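Local structure of ribulose-5-phosphate reductase 1 (Staphylococcus aureus, 6XHK) at residues 145-150 and 285-290; 153-158 and 277-282; 84-89 and 121-126. The protein reduces D-ribulose 5-phosphate to D-ribitol 5-phosphate with NADPH, a zinc-dependent alcohol dehydrogenase step that feeds wall teichoic acid synthesis. One frame throughout, in Å; residues are numbered along the deposited sequence.

Interactions 1 and 2 both use helix 143-155 and both touch the bound NADPH, and their centres lie 11 Å apart. Strand 275-278 is followed by helix 284-296, and interaction 2 is nested within the loop that interaction 1 closes. A probable hydrogen bond, T147 OG1 to S282 OG at 3.0 Å, stitches the two together, and a weak, long ion pair joins D289 to R154. Interaction 3 lies in the GroES-like domain, its centre 14 Å from that of interaction 1 and 22 Å from that of interaction 2. It meets interaction 1 where F287 CD2 packs on V87 CG1 at 3.4 Å. The V87 side chain is about 13 Å from the NADPH.

Interaction 1 (145-150 and 285-290); sequences LVTVSL and KDFQDV. With NDP (NADPH dihydro-nicotinamide-adenine-dinucleotide phosphate), chain B.
T147 faces D286 where helix segments 145-150 and 285-290 cross nearly at right angles (104°), their axes 9.0 Å apart at closest approach. The methyl of T147 does most of the work. CG2 stands over the middle of the F287 ring, 3.6 Å from its centroid and 14° off the ring normal, a CH-pi contact onto one face. The same methyl touches V290 CG2, whose side chain crosses that of T147 at about a right angle, and comes near the backbone O of D286. With chi1 at 57°, OG1 is turned back along its own helix to bond to the carbonyl O of E144, and it also bonds to S282 OG, while CG2 is left to face the other helix. V146 adds a second apolar pair, its CG1 branch meeting V290 CG1 at 3.5 Å. One helical turn after V146, L150 reaches across with CD2, which packs on CB of D289 at 3.7 Å and runs past V290 in the opposite direction. D286 offers CB to CB of T147, its carboxylate being taken by the backbone N of G283 through OD2. V148 serves the cofactor instead: its CG2 branch lies 3.6 Å from C4N, the hydride-bearing carbon of the nicotinamide, and CG1 rests against the carboxamide. The chemistry between the helices is thus apolar, with the polar ends of T147 and D286 satisfied outside the interface. One short run of helix 143-155 carries the packing on one helix and a wall of the nicotinamide site, next to E144, a predicted ligand of the catalytic zinc.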
loop_
_atom_site.group_PDB
_atom_site.type_symbol
_atom_site.label_atom_id
_atom_site.label_comp_id
_atom_site.label_asym_id
_atom_site.label_seq_id
_atom_site.Cartn_x
_atom_site.Cartn_y
_atom_site.Cartn_z
ATOM N N LEU A 145 2.129 -0.929 -0.479
ATOM C CA LEU A 145 1.251 -0.105 -1.298
ATOM C C LEU A 145 1.752 -0.029 -2.724
ATOM O O LEU A 145 0.959 -0.084 -3.674
ATOM C CB LEU A 145 1.091 1.288 -0.699
ATOM C CG LEU A 145 -0.237 1.463 0.034
ATOM C CD1 LEU A 145 -0.461 0.352 1.034
ATOM C CD2 LEU A 145 -0.310 2.809 0.714
ATOM N N VAL A 146 3.068 0.060 -2.901
ATOM C CA VAL A 146 3.590 0.120 -4.256
ATOM C C VAL A 146 3.335 -1.188 -4.972
ATOM O O VAL A 146 3.101 -1.204 -6.187
ATOM C CB VAL A 146 5.085 0.474 -4.246
ATOM C CG1 VAL A 146 5.598 0.528 -5.665
ATOM C CG2 VAL A 146 5.287 1.809 -3.562
ATOM N N THR A 147 3.341 -2.302 -4.242
ATOM C CA THR A 147 3.079 -3.573 -4.911
ATOM C C THR A 147 1.613 -3.680 -5.308
ATOM O O THR A 147 1.308 -4.129 -6.414
ATOM C CB THR A 147 3.467 -4.767 -4.041
ATOM O OG1 THR A 147 2.773 -4.711 -2.791
ATOM C CG2 THR A 147 4.960 -4.757 -3.800
ATOM N N VAL A 148 0.697 -3.301 -4.402
ATOM C CA VAL A 148 -0.736 -3.299 -4.711
ATOM C C VAL A 148 -0.998 -2.521 -5.992
ATOM O O VAL A 148 -1.705 -2.986 -6.909
ATOM C CB VAL A 148 -1.525 -2.717 -3.521
ATOM C CG1 VAL A 148 -2.947 -2.447 -3.913
ATOM C CG2 VAL A 148 -1.480 -3.673 -2.347
ATOM N N SER A 149 -0.389 -1.341 -6.084
ATOM C CA SER A 149 -0.558 -0.497 -7.259
ATOM C C SER A 149 -0.011 -1.170 -8.513
ATOM O O SER A 149 -0.737 -1.322 -9.507
ATOM C CB SER A 149 0.114 0.853 -7.018
ATOM O OG SER A 149 0.033 1.668 -8.155
ATOM N N LEU A 150 1.264 -1.576 -8.496
ATOM C CA LEU A 150 1.837 -2.229 -9.672
ATOM C C LEU A 150 1.028 -3.455 -10.087
ATOM O O LEU A 150 0.859 -3.714 -11.284
ATOM C CB LEU A 150 3.283 -2.623 -9.407
ATOM C CG LEU A 150 3.940 -3.379 -10.559
ATOM C CD1 LEU A 150 4.352 -2.441 -11.674
ATOM C CD2 LEU A 150 5.111 -4.227 -10.077
ATOM N N LYS A 285 6.246 -11.900 -6.495
ATOM C CA LYS A 285 6.753 -11.417 -7.779
ATOM C C LYS A 285 6.593 -9.902 -7.904
ATOM O O LYS A 285 7.472 -9.232 -8.461
ATOM C CB LYS A 285 6.056 -12.137 -8.939
ATOM N N ASP A 286 5.499 -9.342 -7.368
ATOM C CA ASP A 286 5.332 -7.887 -7.353
ATOM C C ASP A 286 6.328 -7.196 -6.423
ATOM O O ASP A 286 6.797 -6.092 -6.733
ATOM C CB ASP A 286 3.890 -7.506 -6.980
ATOM C CG ASP A 286 2.844 -8.257 -7.795
ATOM O OD1 ASP A 286 3.073 -8.461 -9.011
ATOM O OD2 ASP A 286 1.805 -8.651 -7.213
ATOM N N PHE A 287 6.678 -7.812 -5.292
ATOM C CA PHE A 287 7.711 -7.210 -4.451
ATOM C C PHE A 287 9.070 -7.219 -5.149
ATOM O O PHE A 287 9.796 -6.212 -5.111
ATOM C CB PHE A 287 7.796 -7.923 -3.108
ATOM C CG PHE A 287 6.730 -7.514 -2.121
ATOM C CD1 PHE A 287 6.916 -6.425 -1.280
ATOM C CD2 PHE A 287 5.573 -8.257 -1.985
ATOM C CE1 PHE A 287 5.945 -6.063 -0.349
ATOM C CE2 PHE A 287 4.609 -7.906 -1.050
ATOM C CZ PHE A 287 4.794 -6.808 -0.230
ATOM N N GLN A 288 9.426 -8.328 -5.818
ATOM C CA GLN A 288 10.689 -8.336 -6.555
ATOM C C GLN A 288 10.682 -7.307 -7.689
ATOM O O GLN A 288 11.681 -6.607 -7.904
ATOM C CB GLN A 288 11.003 -9.730 -7.099
ATOM C CG GLN A 288 12.454 -9.860 -7.621
ATOM C CD GLN A 288 13.509 -9.842 -6.496
ATOM O OE1 GLN A 288 14.393 -8.968 -6.449
ATOM N NE2 GLN A 288 13.441 -10.842 -5.610
ATOM N N ASP A 289 9.559 -7.188 -8.415
ATOM C CA ASP A 289 9.452 -6.186 -9.474
ATOM C C ASP A 289 9.565 -4.764 -8.926
ATOM O O ASP A 289 10.239 -3.913 -9.528
ATOM C CB ASP A 289 8.138 -6.361 -10.231
ATOM C CG ASP A 289 8.069 -7.672 -11.006
ATOM O OD1 ASP A 289 9.126 -8.319 -11.181
ATOM O OD2 ASP A 289 6.955 -8.040 -11.459
ATOM N N VAL A 290 8.931 -4.487 -7.781
ATOM C CA VAL A 290 8.966 -3.138 -7.224
ATOM C C VAL A 290 10.373 -2.784 -6.758
ATOM O O VAL A 290 10.817 -1.637 -6.900
ATOM C CB VAL A 290 7.956 -2.997 -6.072
ATOM C CG1 VAL A 290 8.260 -1.724 -5.270
ATOM C CG2 VAL A 290 6.534 -3.003 -6.587
HETATM P PA NDP B . -6.809 7.691 1.818
HETATM O O1A NDP B . -7.191 8.014 3.234
HETATM O O2A NDP B . -5.453 8.306 1.491
HETATM O O5B NDP B . -8.011 8.230 0.805
HETATM C C5B NDP B . -7.723 8.495 -0.608
HETATM C C4B NDP B . -8.320 9.879 -1.066
HETATM O O4B NDP B . -9.431 9.749 -1.741
HETATM C C3B NDP B . -8.687 10.760 0.162
HETATM O O3B NDP B . -7.973 11.918 0.164
HETATM C C2B NDP B . -10.151 11.152 0.012
HETATM O O2B NDP B . -10.199 12.589 0.399
HETATM C C1B NDP B . -10.371 10.984 -1.268
HETATM N N9A NDP B . -11.779 10.820 -1.643
HETATM C C8A NDP B . -12.878 10.681 -0.846
HETATM N N7A NDP B . -13.982 10.570 -1.639
HETATM C C5A NDP B . -13.570 10.641 -2.894
HETATM C C6A NDP B . -14.350 10.585 -4.214
HETATM N N6A NDP B . -15.785 10.412 -4.172
HETATM N N1A NDP B . -13.637 10.699 -5.442
HETATM C C2A NDP B . -12.201 10.872 -5.460
HETATM N N3A NDP B . -11.462 10.922 -4.183
HETATM C C4A NDP B . -12.210 10.800 -2.900
HETATM O O3 NDP B . -6.642 6.023 1.607
HETATM P PN NDP B . -5.670 5.268 0.438
HETATM O O1N NDP B . -5.320 6.241 -0.691
HETATM O O2N NDP B . -4.382 4.842 1.062
HETATM O O5D NDP B . -6.499 3.926 -0.101
HETATM C C5D NDP B . -7.932 3.861 0.064
HETATM C C4D NDP B . -8.534 2.552 -0.076
HETATM O O4D NDP B . -7.559 1.478 -0.717
HETATM C C3D NDP B . -8.958 1.936 1.278
HETATM O O3D NDP B . -10.331 1.353 1.188
HETATM C C2D NDP B . -8.023 0.990 1.541
HETATM O O2D NDP B . -8.481 -0.079 2.429
HETATM C C1D NDP B . -7.604 0.419 0.071
HETATM N N1N NDP B . -6.387 -0.419 0.044
HETATM C C2N NDP B . -6.411 -1.585 -0.843
HETATM C C3N NDP B . -5.315 -2.665 -0.842
HETATM C C7N NDP B . -5.468 -3.890 -1.834
HETATM O O7N NDP B . -4.893 -4.928 -1.611
HETATM N N7N NDP B . -6.310 -3.741 -3.023
HETATM C C4N NDP B . -3.991 -2.382 -0.091
HETATM C C5N NDP B . -4.121 -1.269 0.973
HETATM C C6N NDP B . -5.187 -0.160 0.846
HETATM P P2B NDP B . -11.069 12.933 1.730
HETATM O O1X NDP B . -12.416 12.243 1.699
HETATM O O2X NDP B . -10.296 12.420 2.933
HETATM O O3X NDP B . -11.271 14.439 1.780
#

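Interaction 2 (153-158 and 277-282); sequences IRRFEK and IGSSRS. With NDP (NADPH dihydro-nicotinamide-adenine-dinucleotide phosphate), chain B.
R155 NH1 donates to the backbone O of G278 at 2.7 Å, a bent bond with an N-H...O angle of 136°. The oxygen lies near the edge of the guanidinium but is tilted 29° out of its plane. I277 CG2 comes over one face of the same group, 3.5 Å from NH2, so the cation rests on the strand's aliphatic side chain while holding its carbonyl. The arginine chain bends at chi2 (-68°) and again at chi3, folding the guanidinium back to the strand end, where NH1 also nears CB of S279. At the other end of I277, CD1 meets F156 CE2 at 4.0 Å. F156 itself packs on strands 225-228 and 251-254, edge-to-face with H225 and with its ring against F227. Beyond G278 the chain turns to the cofactor: the nicotinamide carboxamide N7N of NADPH donates to the backbone O of S279 at 3.3 Å, and its O7N lies near the backbone of S280 and R281. Strand 275-278 is outermost in the six-stranded parallel sheet, so this is the C-terminal end of a Rossmann-fold edge strand, packed against the end of helix 143-155 and the following loop and leading into the nicotinamide pocket.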
loop_
_atom_site.group_PDB
_atom_site.type_symbol
_atom_site.label_atom_id
_atom_site.label_comp_id
_atom_site.label_asym_id
_atom_site.label_seq_id
_atom_site.Cartn_x
_atom_site.Cartn_y
_atom_site.Cartn_z
ATOM N N ILE A 153 -1.859 -2.208 -12.098
ATOM C CA ILE A 153 -1.430 -1.752 -13.428
ATOM C C ILE A 153 -1.143 -2.939 -14.336
ATOM O O ILE A 153 -1.463 -2.930 -15.532
ATOM C CB ILE A 153 -0.197 -0.834 -13.339
ATOM C CG1 ILE A 153 -0.479 0.425 -12.530
ATOM C CG2 ILE A 153 0.289 -0.457 -14.731
ATOM C CD1 ILE A 153 0.765 1.257 -12.329
ATOM N N ARG A 154 -0.516 -3.973 -13.791
ATOM C CA ARG A 154 -0.173 -5.136 -14.586
ATOM C C ARG A 154 -1.393 -5.987 -14.922
ATOM O O ARG A 154 -1.281 -6.897 -15.752
ATOM C CB ARG A 154 0.893 -5.938 -13.840
ATOM C CG ARG A 154 2.311 -5.356 -13.958
ATOM C CD ARG A 154 3.267 -6.177 -13.102
ATOM N NE ARG A 154 4.670 -5.839 -13.314
ATOM C CZ ARG A 154 5.417 -6.358 -14.280
ATOM N NH1 ARG A 154 6.687 -6.000 -14.405
ATOM N NH2 ARG A 154 4.895 -7.248 -15.116
ATOM N N ARG A 155 -2.549 -5.710 -14.301
ATOM C CA ARG A 155 -3.793 -6.388 -14.683
ATOM C C ARG A 155 -4.328 -5.923 -16.043
ATOM O O ARG A 155 -5.137 -6.627 -16.657
ATOM C CB ARG A 155 -4.856 -6.190 -13.597
ATOM C CG ARG A 155 -4.392 -6.634 -12.189
ATOM C CD ARG A 155 -4.200 -8.143 -12.044
ATOM N NE ARG A 155 -5.370 -8.855 -12.543
ATOM C CZ ARG A 155 -6.486 -9.041 -11.841
ATOM N NH1 ARG A 155 -6.566 -8.583 -10.593
ATOM N NH2 ARG A 155 -7.513 -9.695 -12.378
ATOM N N PHE A 156 -3.912 -4.757 -16.523
ATOM C CA PHE A 156 -4.087 -4.380 -17.923
ATOM C C PHE A 156 -3.003 -5.050 -18.762
ATOM O O PHE A 156 -1.828 -4.667 -18.672
ATOM C CB PHE A 156 -4.021 -2.865 -18.066
ATOM C CG PHE A 156 -5.132 -2.125 -17.366
ATOM C CD1 PHE A 156 -4.924 -0.862 -16.852
ATOM C CD2 PHE A 156 -6.408 -2.647 -17.317
ATOM C CE1 PHE A 156 -5.950 -0.172 -16.226
ATOM C CE2 PHE A 156 -7.441 -1.947 -16.706
ATOM C CZ PHE A 156 -7.208 -0.714 -16.163
ATOM N N GLU A 157 -3.394 -6.055 -19.566
ATOM C CA GLU A 157 -2.463 -6.758 -20.447
ATOM C C GLU A 157 -1.556 -5.733 -21.117
ATOM O O GLU A 157 -2.026 -4.926 -21.927
ATOM C CB GLU A 157 -3.211 -7.602 -21.495
ATOM N N LYS A 158 -0.268 -5.732 -20.741
ATOM C CA LYS A 158 0.664 -4.679 -21.147
ATOM C C LYS A 158 0.765 -4.539 -22.658
ATOM O O LYS A 158 1.212 -3.492 -23.142
ATOM C CB LYS A 158 2.057 -4.940 -20.569
ATOM N N ILE A 277 -12.066 -4.493 -13.647
ATOM C CA ILE A 277 -11.146 -5.520 -13.161
ATOM C C ILE A 277 -10.838 -5.236 -11.684
ATOM O O ILE A 277 -10.443 -4.103 -11.343
ATOM C CB ILE A 277 -9.850 -5.533 -13.985
ATOM C CG1 ILE A 277 -10.175 -5.596 -15.472
ATOM C CG2 ILE A 277 -9.062 -6.792 -13.662
ATOM C CD1 ILE A 277 -8.960 -5.661 -16.357
ATOM N N GLY A 278 -11.010 -6.228 -10.837
ATOM C CA GLY A 278 -10.701 -6.104 -9.411
ATOM C C GLY A 278 -9.301 -6.616 -9.111
ATOM O O GLY A 278 -8.908 -7.681 -9.593
ATOM N N SER A 279 -8.551 -5.828 -8.329
ATOM C CA SER A 279 -7.177 -6.149 -7.946
ATOM C C SER A 279 -6.996 -5.942 -6.446
ATOM O O SER A 279 -7.337 -4.874 -5.921
ATOM C CB SER A 279 -6.176 -5.286 -8.724
ATOM O OG SER A 279 -4.844 -5.533 -8.301
ATOM N N SER A 280 -6.443 -6.947 -5.753
ATOM C CA SER A 280 -6.291 -6.805 -4.307
ATOM C C SER A 280 -4.869 -7.114 -3.837
ATOM O O SER A 280 -3.905 -6.427 -4.211
ATOM C CB SER A 280 -7.305 -7.698 -3.587
ATOM O OG SER A 280 -7.457 -7.328 -2.224
ATOM N N ARG A 281 -4.739 -8.131 -2.992
ATOM C CA ARG A 281 -3.440 -8.450 -2.429
ATOM C C ARG A 281 -2.491 -8.841 -3.552
ATOM O O ARG A 281 -2.908 -9.308 -4.618
ATOM C CB ARG A 281 -3.559 -9.567 -1.378
ATOM N N SER A 282 -1.211 -8.607 -3.312
ATOM C CA SER A 282 -0.153 -8.860 -4.274
ATOM C C SER A 282 0.702 -10.059 -3.846
ATOM O O SER A 282 0.602 -10.571 -2.723
ATOM C CB SER A 282 0.702 -7.605 -4.426
ATOM O OG SER A 282 0.823 -6.934 -3.175
HETATM P PA NDP B . -6.809 7.691 1.818
HETATM O O1A NDP B . -7.191 8.014 3.234
HETATM O O2A NDP B . -5.453 8.306 1.491
HETATM O O5B NDP B . -8.011 8.230 0.805
HETATM C C5B NDP B . -7.723 8.495 -0.608
HETATM C C4B NDP B . -8.320 9.879 -1.066
HETATM O O4B NDP B . -9.431 9.749 -1.741
HETATM C C3B NDP B . -8.687 10.760 0.162
HETATM O O3B NDP B . -7.973 11.918 0.164
HETATM C C2B NDP B . -10.151 11.152 0.012
HETATM O O2B NDP B . -10.199 12.589 0.399
HETATM C C1B NDP B . -10.371 10.984 -1.268
HETATM N N9A NDP B . -11.779 10.820 -1.643
HETATM C C8A NDP B . -12.878 10.681 -0.846
HETATM N N7A NDP B . -13.982 10.570 -1.639
HETATM C C5A NDP B . -13.570 10.641 -2.894
HETATM C C6A NDP B . -14.350 10.585 -4.214
HETATM N N6A NDP B . -15.785 10.412 -4.172
HETATM N N1A NDP B . -13.637 10.699 -5.442
HETATM C C2A NDP B . -12.201 10.872 -5.460
HETATM N N3A NDP B . -11.462 10.922 -4.183
HETATM C C4A NDP B . -12.210 10.800 -2.900
HETATM O O3 NDP B . -6.642 6.023 1.607
HETATM P PN NDP B . -5.670 5.268 0.438
HETATM O O1N NDP B . -5.320 6.241 -0.691
HETATM O O2N NDP B . -4.382 4.842 1.062
HETATM O O5D NDP B . -6.499 3.926 -0.101
HETATM C C5D NDP B . -7.932 3.861 0.064
HETATM C C4D NDP B . -8.534 2.552 -0.076
HETATM O O4D NDP B . -7.559 1.478 -0.717
HETATM C C3D NDP B . -8.958 1.936 1.278
HETATM O O3D NDP B . -10.331 1.353 1.188
HETATM C C2D NDP B . -8.023 0.990 1.541
HETATM O O2D NDP B . -8.481 -0.079 2.429
HETATM C C1D NDP B . -7.604 0.419 0.071
HETATM N N1N NDP B . -6.387 -0.419 0.044
HETATM C C2N NDP B . -6.411 -1.585 -0.843
HETATM C C3N NDP B . -5.315 -2.665 -0.842
HETATM C C7N NDP B . -5.468 -3.890 -1.834
HETATM O O7N NDP B . -4.893 -4.928 -1.611
HETATM N N7N NDP B . -6.310 -3.741 -3.023
HETATM C C4N NDP B . -3.991 -2.382 -0.091
HETATM C C5N NDP B . -4.121 -1.269 0.973
HETATM C C6N NDP B . -5.187 -0.160 0.846
HETATM P P2B NDP B . -11.069 12.933 1.730
HETATM O O1X NDP B . -12.416 12.243 1.699
HETATM O O2X NDP B . -10.296 12.420 2.933
HETATM O O3X NDP B . -11.271 14.439 1.780
#

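Interaction 3 (84-89 and 121-126); sequences VVMVPN and VLLNHD
M86 points its side chain at L123 and V121 from the end of strand 83-86. Its CB meets L123 CD1 at 4.0 Å, and CG, beside the backbone N with chi1 at -46°, stays close to the same methyl at 4.3 Å. The chain then extends to SD, which reaches V121 rather than L123, lying 4.5 Å from V121 CB and about as far from CG2. A bend at chi3 (-83°) turns the terminal CE aside from V121, 5.0 Å from its CG2. F116 and P32 also touch the M86 side chain, so it is packed from several sides. L123 presents both methyls: CD1 covers CB and CA of M86, while CD2 approaches the backbone O of V87 at 4.3 Å. V87 then extends the contact along the loop, its CG2 coming 4.5 Å from the backbone O of D126. All of these are loose van der Waals contacts, apolar where M86 meets L123 and V121; the other two are methyls near carbonyl oxygens. The two segments share no backbone bonds. Each is instead tied to other strands: V84 and M86 bond to G68 and G66 of strand 65-73, V85 to V129, and V121 to V30 of strand 28-36. Strand 28-36 pairs with both 65-73 and 121-123, consistent with a sheet that curls round so that 83-86 and 121-123 face each other. M86, L123 and V121 probably form part of the hydrophobic filling of a curled, barrel-like sheet, as in the GroES-like domain of zinc-containing alcohol dehydrogenases.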
loop_
_atom_site.group_PDB
_atom_site.type_symbol
_atom_site.label_atom_id
_atom_site.label_comp_id
_atom_site.label_asym_id
_atom_site.label_seq_id
_atom_site.Cartn_x
_atom_site.Cartn_y
_atom_site.Cartn_z
ATOM N N VAL A 84 16.241 -6.305 3.999
ATOM C CA VAL A 84 15.240 -6.967 3.162
ATOM C C VAL A 84 13.822 -6.456 3.444
ATOM O O VAL A 84 13.450 -6.177 4.589
ATOM C CB VAL A 84 15.281 -8.511 3.325
ATOM C CG1 VAL A 84 16.648 -9.064 2.975
ATOM C CG2 VAL A 84 14.866 -8.917 4.715
ATOM N N VAL A 85 13.001 -6.360 2.369
ATOM C CA VAL A 85 11.579 -6.046 2.507
ATOM C C VAL A 85 10.786 -7.332 2.780
ATOM O O VAL A 85 11.029 -8.391 2.178
ATOM C CB VAL A 85 11.066 -5.267 1.270
ATOM C CG1 VAL A 85 11.176 -6.071 0.021
ATOM C CG2 VAL A 85 9.634 -4.804 1.458
ATOM N N MET A 86 9.855 -7.237 3.737
ATOM C CA MET A 86 9.153 -8.365 4.357
ATOM C C MET A 86 7.771 -8.519 3.733
ATOM O O MET A 86 6.941 -7.608 3.869
ATOM C CB MET A 86 8.973 -8.115 5.861
ATOM C CG MET A 86 10.185 -7.615 6.610
ATOM S SD MET A 86 10.014 -7.651 8.421
ATOM C CE MET A 86 9.147 -6.129 8.771
ATOM N N VAL A 87 7.497 -9.654 3.099
ATOM C CA VAL A 87 6.208 -9.869 2.430
ATOM C C VAL A 87 5.324 -10.658 3.365
ATOM O O VAL A 87 5.791 -11.635 3.988
ATOM C CB VAL A 87 6.343 -10.574 1.063
ATOM C CG1 VAL A 87 7.503 -10.002 0.247
ATOM C CG2 VAL A 87 6.274 -12.077 1.142
ATOM N N PRO A 88 4.085 -10.273 3.557
ATOM C CA PRO A 88 3.251 -10.953 4.548
ATOM C C PRO A 88 2.548 -12.143 3.918
ATOM O O PRO A 88 2.849 -12.498 2.775
ATOM C CB PRO A 88 2.278 -9.860 4.999
ATOM C CG PRO A 88 2.245 -8.890 3.848
ATOM C CD PRO A 88 3.547 -8.963 3.139
ATOM N N ASN A 89 1.623 -12.780 4.622
ATOM C CA ASN A 89 0.901 -13.892 4.025
ATOM C C ASN A 89 -0.373 -13.406 3.348
ATOM O O ASN A 89 -1.097 -12.558 3.884
ATOM C CB ASN A 89 0.598 -14.946 5.076
ATOM C CG ASN A 89 1.814 -15.759 5.409
ATOM O OD1 ASN A 89 2.516 -16.234 4.513
ATOM N ND2 ASN A 89 2.109 -15.884 6.698
ATOM N N VAL A 121 10.684 -11.670 13.175
ATOM C CA VAL A 121 9.683 -12.127 12.213
ATOM C C VAL A 121 10.290 -13.266 11.414
ATOM O O VAL A 121 11.363 -13.108 10.824
ATOM C CB VAL A 121 9.221 -10.995 11.281
ATOM C CG1 VAL A 121 8.128 -11.470 10.390
ATOM C CG2 VAL A 121 8.694 -9.839 12.092
ATOM N N LEU A 122 9.609 -14.408 11.388
ATOM C CA LEU A 122 10.083 -15.554 10.618
ATOM C C LEU A 122 9.425 -15.560 9.248
ATOM O O LEU A 122 8.214 -15.392 9.135
ATOM C CB LEU A 122 9.790 -16.863 11.336
ATOM C CG LEU A 122 10.343 -16.828 12.744
ATOM C CD1 LEU A 122 9.249 -16.442 13.743
ATOM C CD2 LEU A 122 10.911 -18.166 13.036
ATOM N N LEU A 123 10.224 -15.756 8.216
ATOM C CA LEU A 123 9.760 -15.638 6.850
ATOM C C LEU A 123 10.288 -16.797 6.029
ATOM O O LEU A 123 11.360 -17.334 6.297
ATOM C CB LEU A 123 10.210 -14.323 6.218
ATOM C CG LEU A 123 9.856 -13.044 6.968
ATOM C CD1 LEU A 123 10.315 -11.852 6.179
ATOM C CD2 LEU A 123 8.367 -12.965 7.213
ATOM N N ASN A 124 9.521 -17.190 5.028
ATOM C CA ASN A 124 10.103 -18.129 4.098
ATOM C C ASN A 124 11.113 -17.402 3.222
ATOM O O ASN A 124 11.114 -16.176 3.107
ATOM C CB ASN A 124 9.014 -18.811 3.274
ATOM C CG ASN A 124 8.067 -19.604 4.144
ATOM O OD1 ASN A 124 7.113 -19.051 4.697
ATOM N ND2 ASN A 124 8.374 -20.887 4.344
ATOM N N HIS A 125 12.005 -18.173 2.624
ATOM C CA HIS A 125 13.056 -17.547 1.849
ATOM C C HIS A 125 12.496 -16.796 0.661
ATOM O O HIS A 125 13.091 -15.803 0.234
ATOM C CB HIS A 125 14.031 -18.623 1.437
ATOM C CG HIS A 125 14.823 -19.124 2.590
ATOM N ND1 HIS A 125 14.388 -20.168 3.374
ATOM C CD2 HIS A 125 15.975 -18.681 3.144
ATOM C CE1 HIS A 125 15.259 -20.372 4.345
ATOM N NE2 HIS A 125 16.231 -19.483 4.229
ATOM N N ASP A 126 11.346 -17.229 0.151
ATOM C CA ASP A 126 10.629 -16.513 -0.889
ATOM C C ASP A 126 9.725 -15.410 -0.345
ATOM O O ASP A 126 9.121 -14.695 -1.144
ATOM C CB ASP A 126 9.794 -17.485 -1.736
ATOM C CG ASP A 126 8.831 -18.328 -0.906
ATOM O OD1 ASP A 126 8.850 -18.225 0.335
ATOM O OD2 ASP A 126 8.018 -19.069 -1.506
#